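Local coordinates for protein phosphoribosyl-glycinamide (GAR) synthetase (Cryptococcus neoformans var. grubii serotype A, PDB 7LVO) that catalyses, as the N-terminal half of a bifunctional purine-biosynthesis enzyme, the ATP-dependent ligation of glycine to 5-phosphoribosylamine, at residues P239-L244 and A282-K287; P256-H261 and D338-A343. All coordinates share one frame; numbering follows the deposited sequence.

Contact 1 (P239-L244 and A282-K287); sequences PEISVL and APIATK
Ala285, whose methyl group meets Ile241, is held in place by its own N, bonded to Ala282 O at 2.9 Å. That bond closes a type I turn over residues 282-285, and a weak one from Thr286 N to Ile284 O makes Ala285 the centre of an inverse gamma turn. Coiled this way, the chain presents Ile284 and Ala285 to the start of strand 240-248. Ile284 works with both of its branches. Its CG1-CD1 arm is fully extended (chi1 -167°, chi2 171°) and lays CD1 on the ring of Pro239, 3.3 Å from CG, closer than carbon atoms usually come. The shorter branch meets its counterpart, Ile284 CG2 on Ile241 CG2 at 3.6 Å, with the two side chains at a slant to each other. In Ile241, CG1 sits between backbone N and carbonyl carbon (chi1 62°), which carries CD1 off to the methyl of Ala285, 4.1 Å from its CB. Gln259 touches both isoleucines. Beyond the turn, Thr286 OG1 caps Ile289 N as helix 287-307 begins. Residues 239-242 belong to the predicted ATP-binding stretch of the ATP-grasp fold. With no hydrogen bond between the two segments, the turn meets the strand through aliphatic groups alone, while the N of its first residue, Ala282, probably bonds to Ala257 O.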
# COMPACT_ATOMS: atom_id res chain seq x y z
N PRO A 239 17.34 -7.19 -4.26
CA PRO A 239 16.63 -6.15 -3.49
C PRO A 239 15.29 -5.82 -4.11
O PRO A 239 15.07 -5.99 -5.32
CB PRO A 239 17.59 -4.95 -3.54
CG PRO A 239 18.30 -5.13 -4.84
CD PRO A 239 18.47 -6.63 -5.03
N GLU A 240 14.37 -5.35 -3.27
CA GLU A 240 13.03 -5.01 -3.69
C GLU A 240 12.86 -3.49 -3.71
O GLU A 240 13.48 -2.77 -2.93
CB GLU A 240 11.99 -5.64 -2.76
CG GLU A 240 12.03 -7.15 -2.71
CD GLU A 240 10.94 -7.74 -1.83
OE1 GLU A 240 9.89 -7.09 -1.65
OE2 GLU A 240 11.13 -8.86 -1.32
N ILE A 241 12.01 -3.03 -4.62
CA ILE A 241 11.66 -1.61 -4.71
C ILE A 241 10.15 -1.51 -4.92
O ILE A 241 9.52 -2.42 -5.47
CB ILE A 241 12.42 -0.87 -5.83
CG1 ILE A 241 12.08 -1.46 -7.20
CG2 ILE A 241 13.92 -0.93 -5.58
CD1 ILE A 241 12.65 -0.67 -8.36
N SER A 242 9.58 -0.40 -4.48
CA SER A 242 8.17 -0.10 -4.67
C SER A 242 8.03 1.04 -5.67
O SER A 242 8.69 2.08 -5.53
CB SER A 242 7.51 0.28 -3.34
OG SER A 242 7.56 -0.79 -2.41
N VAL A 243 7.19 0.84 -6.68
CA VAL A 243 6.91 1.86 -7.69
C VAL A 243 5.41 2.15 -7.64
O VAL A 243 4.60 1.33 -8.08
CB VAL A 243 7.33 1.41 -9.09
CG1 VAL A 243 7.02 2.49 -10.11
CG2 VAL A 243 8.82 1.06 -9.11
N LEU A 244 5.05 3.30 -7.10
CA LEU A 244 3.67 3.77 -7.06
C LEU A 244 3.42 4.72 -8.22
O LEU A 244 4.23 5.60 -8.50
CB LEU A 244 3.37 4.47 -5.73
CG LEU A 244 3.31 3.58 -4.50
CD1 LEU A 244 4.69 3.09 -4.10
CD2 LEU A 244 2.63 4.33 -3.35
N ALA A 282 14.54 5.81 -4.06
CA ALA A 282 15.49 4.74 -3.79
C ALA A 282 16.66 4.85 -4.76
O ALA A 282 16.46 4.65 -5.97
CB ALA A 282 14.80 3.38 -3.92
N PRO A 283 17.87 5.15 -4.30
CA PRO A 283 19.00 5.28 -5.25
C PRO A 283 19.20 4.07 -6.14
O PRO A 283 19.68 4.21 -7.27
CB PRO A 283 20.20 5.52 -4.33
CG PRO A 283 19.62 6.11 -3.08
CD PRO A 283 18.28 5.43 -2.91
N ILE A 284 18.85 2.88 -5.66
CA ILE A 284 19.05 1.68 -6.47
C ILE A 284 18.19 1.69 -7.72
O ILE A 284 18.51 1.01 -8.70
CB ILE A 284 18.78 0.42 -5.63
CG1 ILE A 284 19.28 -0.82 -6.35
CG2 ILE A 284 17.29 0.30 -5.32
CD1 ILE A 284 19.24 -2.07 -5.51
N ALA A 285 17.08 2.43 -7.71
CA ALA A 285 16.23 2.57 -8.89
C ALA A 285 16.83 3.67 -9.77
O ALA A 285 16.42 4.83 -9.74
CB ALA A 285 14.79 2.88 -8.50
N THR A 286 17.84 3.28 -10.55
CA THR A 286 18.51 4.22 -11.43
C THR A 286 17.60 4.61 -12.60
O THR A 286 16.52 4.05 -12.80
CB THR A 286 19.81 3.61 -11.96
OG1 THR A 286 19.50 2.48 -12.78
CG2 THR A 286 20.72 3.19 -10.82
N LYS A 287 18.06 5.58 -13.38
CA LYS A 287 17.30 6.01 -14.55
C LYS A 287 17.02 4.83 -15.48
O LYS A 287 15.90 4.67 -15.97
CB LYS A 287 18.06 7.11 -15.29
CG LYS A 287 17.37 7.63 -16.54
CD LYS A 287 18.20 8.74 -17.20
CE LYS A 287 17.55 9.24 -18.48
NZ LYS A 287 17.51 8.19 -19.54

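Contact 2 (P256-H261 and D338-A343); sequences PAAQDH and DPETQA
Ala258 turns its methyl toward the side chain of Glu340, CB to CG at 4.2 Å, the one carbon-to-carbon pair among the closest approaches. The others set carboxylate oxygens against CH groups. Two residues on, in the strand, the Asp260 methylene carries the tighter approach, its CB 3.3 Å from Glu340 OE2. Glu340 gets its carboxylate there by a bend in the middle of its chain (chi2 95°), which folds the acid round toward the strand. On the proline side, Asp260 OD1 lies 3.4 Å from Pro339 CD and a little farther from CG, with the two side chains crossing at nearly a right angle. The peptide bond leading into Pro339 is cis. The segment 338-343 follows strand 326-333, which carries Glu331 and Asn333, the predicted magnesium ligands of the ATP-grasp fold, and leads into a short helix. Strand 259-263, on the other side, is an outermost strand of the five-stranded antiparallel sheet that also contains strands 377-384 and 427-435; Pro339 rests on Val382 from the former. Asp260 OD2 and Glu340 OE2 stand 4.1 Å apart, like charges with their carboxylate planes turned 51° from one another. Glu340 OE2 is also hydrogen-bonded to Ser242 OG, which gives this buried acid a polar partner. Hydrogen bonding within segment 338-343 is local: Gln342 NE2 reaches back to Asp338 OD1 at 3.1 Å, nearly straight at 175°, with the acceptor almost in the amide plane of Gln342, while the N-H comes from above the carboxylate plane of Asp338. The other oxygen, Asp338 OD2, accepts from Arg48 N.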
# COMPACT_ATOMS: atom_id res chain seq x y z
N PRO A 256 8.34 8.81 -7.38
CA PRO A 256 9.71 8.33 -7.15
C PRO A 256 9.71 6.95 -6.52
O PRO A 256 8.95 6.67 -5.59
CB PRO A 256 10.31 9.38 -6.21
CG PRO A 256 9.53 10.63 -6.50
CD PRO A 256 8.13 10.17 -6.82
N ALA A 257 10.56 6.07 -7.04
CA ALA A 257 10.64 4.71 -6.54
C ALA A 257 11.01 4.71 -5.07
O ALA A 257 11.78 5.55 -4.59
CB ALA A 257 11.66 3.90 -7.34
N ALA A 258 10.46 3.75 -4.33
CA ALA A 258 10.68 3.65 -2.90
C ALA A 258 11.17 2.25 -2.55
O ALA A 258 11.03 1.31 -3.33
CB ALA A 258 9.40 3.97 -2.12
N GLN A 259 11.75 2.13 -1.35
CA GLN A 259 12.14 0.85 -0.78
C GLN A 259 11.57 0.76 0.63
O GLN A 259 11.62 1.73 1.39
CB GLN A 259 13.66 0.67 -0.75
CG GLN A 259 14.26 0.30 -2.10
CD GLN A 259 15.72 -0.10 -1.98
OE1 GLN A 259 16.61 0.75 -1.96
NE2 GLN A 259 15.97 -1.40 -1.90
N ASP A 260 11.05 -0.41 0.98
CA ASP A 260 10.44 -0.66 2.27
C ASP A 260 11.23 -1.72 3.03
O ASP A 260 11.94 -2.54 2.44
CB ASP A 260 8.98 -1.11 2.10
CG ASP A 260 8.30 -1.41 3.41
OD1 ASP A 260 8.43 -0.61 4.36
OD2 ASP A 260 7.62 -2.46 3.50
N HIS A 261 11.12 -1.68 4.36
CA HIS A 261 11.77 -2.63 5.25
C HIS A 261 10.69 -3.56 5.82
O HIS A 261 10.01 -3.20 6.78
CB HIS A 261 12.53 -1.92 6.36
CG HIS A 261 13.71 -1.15 5.89
ND1 HIS A 261 14.99 -1.67 5.91
CD2 HIS A 261 13.82 0.10 5.39
CE1 HIS A 261 15.83 -0.77 5.44
NE2 HIS A 261 15.15 0.31 5.12
N ASP A 338 1.74 1.29 2.55
CA ASP A 338 2.03 1.72 3.91
C ASP A 338 3.27 0.97 4.37
O ASP A 338 3.28 -0.28 4.35
CB ASP A 338 0.84 1.43 4.83
CG ASP A 338 0.96 2.12 6.18
OD1 ASP A 338 2.02 2.01 6.81
OD2 ASP A 338 -0.01 2.79 6.59
N PRO A 339 4.33 1.67 4.81
CA PRO A 339 4.46 3.11 5.01
C PRO A 339 5.08 3.90 3.86
O PRO A 339 5.61 4.98 4.09
CB PRO A 339 5.37 3.20 6.24
CG PRO A 339 6.32 2.04 6.02
CD PRO A 339 5.51 0.94 5.34
N GLU A 340 4.99 3.39 2.63
CA GLU A 340 5.56 4.12 1.49
C GLU A 340 4.87 5.47 1.31
O GLU A 340 5.51 6.46 0.94
CB GLU A 340 5.44 3.29 0.21
CG GLU A 340 6.39 2.12 0.12
CD GLU A 340 5.77 0.82 0.59
OE1 GLU A 340 4.68 0.87 1.20
OE2 GLU A 340 6.37 -0.24 0.35
N THR A 341 3.56 5.52 1.55
CA THR A 341 2.81 6.76 1.34
C THR A 341 3.28 7.85 2.29
O THR A 341 3.42 9.01 1.88
CB THR A 341 1.32 6.50 1.51
OG1 THR A 341 0.88 5.55 0.53
CG2 THR A 341 0.52 7.79 1.34
N GLN A 342 3.52 7.50 3.55
CA GLN A 342 3.93 8.51 4.53
C GLN A 342 5.19 9.24 4.09
O GLN A 342 5.34 10.44 4.37
CB GLN A 342 4.15 7.87 5.90
CG GLN A 342 2.87 7.34 6.56
CD GLN A 342 2.59 5.88 6.21
OE1 GLN A 342 2.48 5.51 5.03
NE2 GLN A 342 2.46 5.05 7.23
N ALA A 343 6.09 8.55 3.40
CA ALA A 343 7.30 9.22 2.92
C ALA A 343 7.06 9.94 1.60
O ALA A 343 7.53 11.06 1.41
CB ALA A 343 8.43 8.20 2.77

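In the fold
Segment 256-261 connects the two contacts, whose centres lie 10 Å apart. It reaches the turn of contact 1 through a probable hydrogen bond from Ala282 N to Ala257 O at 2.8 Å, and Ala285 CB packs on Ala257 CB at 3.5 Å. It also runs beside strand 240-248, although the Ser242 N to Ala258 O separation there is too short to trust in detail. Ser242 of contact 1, within the predicted ATP-binding range, is also where segment 239-244 meets segment 338-343. Contact 2 lies nearer the predicted metal site, with the side chain of Glu340 about 7 Å from that of Asn333; the side chain of Ile241 in contact 1 is about 11 Å from that of Glu331.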